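Local coordinates for hypothetical bacterial 6-phosphogluconolactonase (Bacteroides fragilis, PDB 3SCY), which probably hydrolyses 6-phosphogluconolactone and folds as a seven-bladed beta-propeller, at residues 148-152 and 229-233; 172-178 and 210-216. All blocks are in the same frame, centred on the assembly; numbering follows the deposited sequence.

Interactions 1 and 2 lie side by side, their centres about 8 Å apart, where two neighbouring propeller blades meet, and along the chain 172-178 with 210-216 is nested within the loop closed by 148-152 with 229-233. Two probable backbone hydrogen bonds tie them together: E230 N to G212 O at 2.8 Å and G232 N to S211 O at 2.9 Å. Side chains join them too, for Q152 bonds to L174 O and E230 forms a salt bridge with R214. The side chains of R214 and E230 come within about 4 and 5 Å of an unidentified bound molecule, probably from the crystallisation liquor, which may mark a pocket.

Interaction 1 (148-152 and 229-233); sequences DKERQ and NEIGG
R151 grips E230 end-on in a salt bridge in which NH1 and NH2 both converge on OE2. The two bonds are equally short, NH1 and NH2 each lying 2.8 Å from E230 OE2, but both are bent, with N-H...O angles of 145° and 142°. OE2 sits in the guanidinium plane, whereas the carboxylate is turned 57° from that plane and receives both nitrogens from one of its faces. Bends at chi2 and chi3 curl the arginine chain back before its head reaches the glutamate. R151 NH2 is also bonded to Y117 OH, and E230 is shared among three arginines, with OE2 taken by R151 and OE1 by R214 and R278.

The contact joins two loops of the seven-bladed propeller: 148-152 precedes strand 157-162, the first of one blade, and 229-233 connects strands 224-229 and 234-241 of the next. D148 shapes the first loop as an Asx turn. Its OD1 takes R151 N at 2.8 Å and E150 N at 3.2 Å, from opposite faces of the carboxylate. Q152 OE1 closes the loop from the other end, accepting D148 N at 2.9 Å on a lone pair in the carbonyl plane.

Beside the salt bridge, I231 supplies the apolar part. Its CD1 methyl fits against R151 CB and Q152 CG, 3.8 Å from each. With I231 CG2 anti to the backbone N, the other methyl approaches D148 OD2 at 3.6 Å.

Interaction 2 (172-178 and 210-216); sequences DDLGTDQ and GSGPRHL
D177 reaches across to the backbone of 210-212 with both carboxylate oxygens. G212 N meets OD1 at 2.8 Å in an almost perfectly straight bond (179°), nearly along the C-O axis, while G210 N meets OD2 at 2.8 Å from 45° above the carboxylate plane. The arrangement belongs to the beta-propeller: 172-178 runs from the end of strand 168-173 through the turn to the start of 178-184, and 210-216 covers the end of the inter-blade linker and the start of strand 213-218, so D177 ties the turn of one blade to the linker entering the next. G210 and G212 both have positive phi, which lets the chain curl round the carboxylate.

P213 is wedged in beside this grip. Its CD lies 3.5 Å from D177 OD1 and also against D173 O, and its CB packs on D172 CB. L174 lies alongside the glycine, CG 3.8 Å from G212 CA; CG lies anti to the backbone N (chi1 176°), which sets the branch against G212. G212 CA in turn directs a CA-H...O contact at L174 O.

Farther along the strand, D172 points its carboxylate at the backbone of 214-216. D172 OD2 approaches R214 O to 2.9 Å, a meeting of two acceptors that is not a hydrogen bond, and L216 CB covers the same oxygen.

The second shell sets the turn. D177 and Q178 both face D173 in a G1 beta bulge, with D177 at positive phi, and D173 OD1 accepts weak bonds from G175 N and T176 N as well as a bond from H156 N. Below R214, whose NH1 is bonded to G262 O, lies the ring of H215, itself held through ND1 by D263: R214 NH1 sits 3.3 Å above the H215 ring plane, offset toward its rim.

Interaction 1 (148-152 and 229-233)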
loop_
_atom_site.group_PDB
_atom_site.type_symbol
_atom_site.label_atom_id
_atom_site.label_comp_id
_atom_site.label_asym_id
_atom_site.label_seq_id
_atom_site.Cartn_x
_atom_site.Cartn_y
_atom_site.Cartn_z
ATOM N N ASP A 148 9.594 -19.222 -9.497
ATOM C CA ASP A 148 9.034 -18.640 -10.734
ATOM C C ASP A 148 10.176 -18.153 -11.618
ATOM O O ASP A 148 10.955 -17.290 -11.204
ATOM C CB ASP A 148 8.021 -17.519 -10.450
ATOM C CG ASP A 148 7.210 -17.093 -11.663
ATOM O OD1 ASP A 148 7.807 -16.530 -12.617
ATOM O OD2 ASP A 148 5.984 -17.295 -11.652
ATOM N N LYS A 149 10.320 -18.779 -12.805
ATOM C CA LYS A 149 11.428 -18.520 -13.723
ATOM C C LYS A 149 11.542 -17.075 -14.221
ATOM O O LYS A 149 12.660 -16.636 -14.465
ATOM C CB LYS A 149 11.375 -19.465 -14.933
ATOM C CG LYS A 149 12.373 -20.617 -14.827
ATOM C CD LYS A 149 12.427 -21.471 -16.092
ATOM C CE LYS A 149 13.489 -21.013 -17.063
ATOM N NZ LYS A 149 13.452 -21.787 -18.331
ATOM N N GLU A 150 10.424 -16.357 -14.389
ATOM C CA GLU A 150 10.448 -14.976 -14.878
ATOM C C GLU A 150 10.252 -13.942 -13.770
ATOM O O GLU A 150 10.729 -12.808 -13.899
ATOM C CB GLU A 150 9.365 -14.773 -15.947
ATOM C CG GLU A 150 9.855 -15.006 -17.369
ATOM C CD GLU A 150 10.205 -16.435 -17.745
ATOM O OE1 GLU A 150 11.326 -16.652 -18.262
ATOM O OE2 GLU A 150 9.358 -17.334 -17.541
ATOM N N ARG A 151 9.537 -14.306 -12.700
ATOM C CA ARG A 151 9.250 -13.329 -11.663
ATOM C C ARG A 151 10.107 -13.397 -10.398
ATOM O O ARG A 151 10.105 -12.418 -9.648
ATOM C CB ARG A 151 7.767 -13.448 -11.266
ATOM C CG ARG A 151 6.771 -13.149 -12.398
ATOM C CD ARG A 151 6.783 -11.700 -12.888
ATOM N NE ARG A 151 6.707 -10.704 -11.804
ATOM C CZ ARG A 151 5.580 -10.242 -11.270
ATOM N NH1 ARG A 151 4.403 -10.693 -11.690
ATOM N NH2 ARG A 151 5.619 -9.325 -10.311
ATOM N N GLN A 152 10.827 -14.505 -10.145
ATOM C CA GLN A 152 11.583 -14.650 -8.891
ATOM C C GLN A 152 13.064 -14.983 -9.128
ATOM O O GLN A 152 13.625 -15.827 -8.435
ATOM C CB GLN A 152 10.915 -15.725 -8.008
ATOM C CG GLN A 152 9.443 -15.436 -7.682
ATOM C CD GLN A 152 8.816 -16.483 -6.796
ATOM O OE1 GLN A 152 8.686 -17.658 -7.169
ATOM N NE2 GLN A 152 8.403 -16.086 -5.602
ATOM N N ASN A 229 -0.552 -12.557 -1.895
ATOM C CA ASN A 229 0.522 -13.094 -2.717
ATOM C C ASN A 229 0.188 -12.883 -4.167
ATOM O O ASN A 229 -0.834 -13.400 -4.642
ATOM C CB ASN A 229 0.722 -14.564 -2.391
ATOM C CG ASN A 229 1.279 -14.750 -1.008
ATOM O OD1 ASN A 229 2.360 -14.270 -0.694
ATOM N ND2 ASN A 229 0.542 -15.430 -0.153
ATOM N N GLU A 230 1.037 -12.118 -4.875
ATOM C CA GLU A 230 0.779 -11.779 -6.272
ATOM C C GLU A 230 0.741 -13.006 -7.180
ATOM O O GLU A 230 -0.184 -13.141 -7.978
ATOM C CB GLU A 230 1.825 -10.792 -6.803
ATOM C CG GLU A 230 1.643 -10.449 -8.277
ATOM C CD GLU A 230 2.438 -9.254 -8.754
ATOM O OE1 GLU A 230 2.573 -8.278 -7.983
ATOM O OE2 GLU A 230 2.842 -9.249 -9.938
ATOM N N ILE A 231 1.763 -13.866 -7.099
ATOM C CA ILE A 231 1.882 -14.982 -8.029
ATOM C C ILE A 231 0.969 -16.140 -7.652
ATOM O O ILE A 231 0.292 -16.697 -8.520
ATOM C CB ILE A 231 3.351 -15.440 -8.112
ATOM C CG1 ILE A 231 4.293 -14.259 -8.436
ATOM C CG2 ILE A 231 3.503 -16.568 -9.170
ATOM C CD1 ILE A 231 5.826 -14.598 -8.236
ATOM N N GLY A 232 0.976 -16.505 -6.385
ATOM C CA GLY A 232 0.155 -17.605 -5.891
ATOM C C GLY A 232 -1.327 -17.295 -5.869
ATOM O O GLY A 232 -2.149 -18.215 -5.929
ATOM N N GLY A 233 -1.660 -16.000 -5.794
ATOM C CA GLY A 233 -3.044 -15.532 -5.764
ATOM C C GLY A 233 -3.741 -15.898 -4.469
ATOM O O GLY A 233 -4.965 -16.029 -4.417
#

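Interaction 2 (172-178 and 210-216)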
loop_
_atom_site.group_PDB
_atom_site.type_symbol
_atom_site.label_atom_id
_atom_site.label_comp_id
_atom_site.label_asym_id
_atom_site.label_seq_id
_atom_site.Cartn_x
_atom_site.Cartn_y
_atom_site.Cartn_z
ATOM N N ASP A 172 8.017 -7.214 2.620
ATOM C CA ASP A 172 7.599 -8.329 1.756
ATOM C C ASP A 172 8.489 -8.447 0.557
ATOM O O ASP A 172 8.681 -7.459 -0.171
ATOM C CB ASP A 172 6.151 -8.122 1.276
ATOM C CG ASP A 172 5.090 -8.162 2.346
ATOM O OD1 ASP A 172 5.398 -8.601 3.470
ATOM O OD2 ASP A 172 3.924 -7.783 2.042
ATOM N N ASP A 173 8.983 -9.659 0.312
ATOM C CA ASP A 173 9.875 -9.915 -0.801
ATOM C C ASP A 173 9.244 -10.910 -1.751
ATOM O O ASP A 173 9.285 -12.133 -1.548
ATOM C CB ASP A 173 11.217 -10.395 -0.276
ATOM C CG ASP A 173 12.306 -10.652 -1.306
ATOM O OD1 ASP A 173 11.996 -10.660 -2.525
ATOM O OD2 ASP A 173 13.461 -10.845 -0.896
ATOM N N LEU A 174 8.699 -10.362 -2.840
ATOM C CA LEU A 174 8.020 -11.144 -3.864
ATOM C C LEU A 174 8.971 -12.138 -4.516
ATOM O O LEU A 174 8.559 -13.254 -4.869
ATOM C CB LEU A 174 7.390 -10.181 -4.905
ATOM C CG LEU A 174 6.695 -10.813 -6.156
ATOM C CD1 LEU A 174 5.544 -9.932 -6.629
ATOM C CD2 LEU A 174 7.705 -11.059 -7.323
ATOM N N GLY A 175 10.234 -11.741 -4.666
ATOM C CA GLY A 175 11.212 -12.583 -5.331
ATOM C C GLY A 175 11.717 -13.784 -4.567
ATOM O O GLY A 175 12.143 -14.759 -5.191
ATOM N N THR A 176 11.720 -13.722 -3.226
ATOM C CA THR A 176 12.286 -14.837 -2.456
ATOM C C THR A 176 11.264 -15.520 -1.542
ATOM O O THR A 176 11.671 -16.371 -0.749
ATOM C CB THR A 176 13.502 -14.370 -1.643
ATOM O OG1 THR A 176 13.054 -13.518 -0.590
ATOM C CG2 THR A 176 14.543 -13.665 -2.498
ATOM N N ASP A 177 9.958 -15.159 -1.640
ATOM C CA ASP A 177 8.902 -15.775 -0.811
ATOM C C ASP A 177 9.186 -15.584 0.689
ATOM O O ASP A 177 8.962 -16.488 1.488
ATOM C CB ASP A 177 8.729 -17.273 -1.160
ATOM C CG ASP A 177 8.182 -17.445 -2.559
ATOM O OD1 ASP A 177 7.201 -16.750 -2.901
ATOM O OD2 ASP A 177 8.740 -18.262 -3.315
ATOM N N GLN A 178 9.651 -14.407 1.058
ATOM C CA GLN A 178 9.965 -14.097 2.447
ATOM C C GLN A 178 9.412 -12.762 2.863
ATOM O O GLN A 178 9.210 -11.879 2.038
ATOM C CB GLN A 178 11.494 -14.081 2.682
ATOM C CG GLN A 178 12.158 -15.447 2.593
ATOM C CD GLN A 178 13.656 -15.327 2.719
ATOM O OE1 GLN A 178 14.339 -14.717 1.891
ATOM N NE2 GLN A 178 14.198 -15.936 3.748
ATOM N N GLY A 210 6.897 -19.936 -4.518
ATOM C CA GLY A 210 6.133 -19.452 -5.662
ATOM C C GLY A 210 4.976 -18.543 -5.297
ATOM O O GLY A 210 4.192 -18.172 -6.177
ATOM N N SER A 211 4.824 -18.190 -3.997
ATOM C CA SER A 211 3.719 -17.318 -3.580
ATOM C C SER A 211 3.855 -15.894 -4.129
ATOM O O SER A 211 2.874 -15.327 -4.603
ATOM C CB SER A 211 3.633 -17.244 -2.059
ATOM O OG SER A 211 3.251 -18.482 -1.486
ATOM N N GLY A 212 5.044 -15.309 -4.025
ATOM C CA GLY A 212 5.256 -13.934 -4.469
ATOM C C GLY A 212 4.609 -12.915 -3.541
ATOM O O GLY A 212 3.705 -12.192 -3.965
ATOM N N PRO A 213 5.041 -12.847 -2.248
ATOM C CA PRO A 213 4.414 -11.904 -1.288
ATOM C C PRO A 213 4.355 -10.483 -1.803
ATOM O O PRO A 213 5.360 -9.978 -2.295
ATOM C CB PRO A 213 5.349 -11.968 -0.058
ATOM C CG PRO A 213 6.049 -13.237 -0.169
ATOM C CD PRO A 213 6.122 -13.632 -1.613
ATOM N N ARG A 214 3.174 -9.843 -1.725
ATOM C CA ARG A 214 3.052 -8.506 -2.263
ATOM C C ARG A 214 2.785 -7.525 -1.127
ATOM O O ARG A 214 3.732 -6.881 -0.680
ATOM C CB ARG A 214 1.986 -8.413 -3.382
ATOM C CG ARG A 214 2.043 -7.080 -4.142
ATOM C CD ARG A 214 1.057 -7.073 -5.311
ATOM N NE ARG A 214 1.332 -5.940 -6.208
ATOM C CZ ARG A 214 0.862 -4.706 -6.020
ATOM N NH1 ARG A 214 0.034 -4.448 -5.017
ATOM N NH2 ARG A 214 1.199 -3.730 -6.851
ATOM N N HIS A 215 1.533 -7.389 -0.656
ATOM C CA HIS A 215 1.221 -6.415 0.384
ATOM C C HIS A 215 0.773 -7.081 1.659
ATOM O O HIS A 215 0.134 -8.130 1.618
ATOM C CB HIS A 215 0.136 -5.424 -0.091
ATOM C CG HIS A 215 0.623 -4.351 -1.023
ATOM N ND1 HIS A 215 -0.255 -3.383 -1.516
ATOM C CD2 HIS A 215 1.850 -4.147 -1.572
ATOM C CE1 HIS A 215 0.482 -2.579 -2.278
ATOM N NE2 HIS A 215 1.747 -3.006 -2.363
ATOM N N LEU A 216 1.076 -6.454 2.788
ATOM C CA LEU A 216 0.781 -6.931 4.146
ATOM C C LEU A 216 0.009 -5.891 4.929
ATOM O O LEU A 216 0.334 -4.694 4.859
ATOM C CB LEU A 216 2.106 -7.220 4.865
ATOM C CG LEU A 216 2.007 -7.788 6.307
ATOM C CD1 LEU A 216 1.581 -9.276 6.307
ATOM C CD2 LEU A 216 3.373 -7.705 7.002
#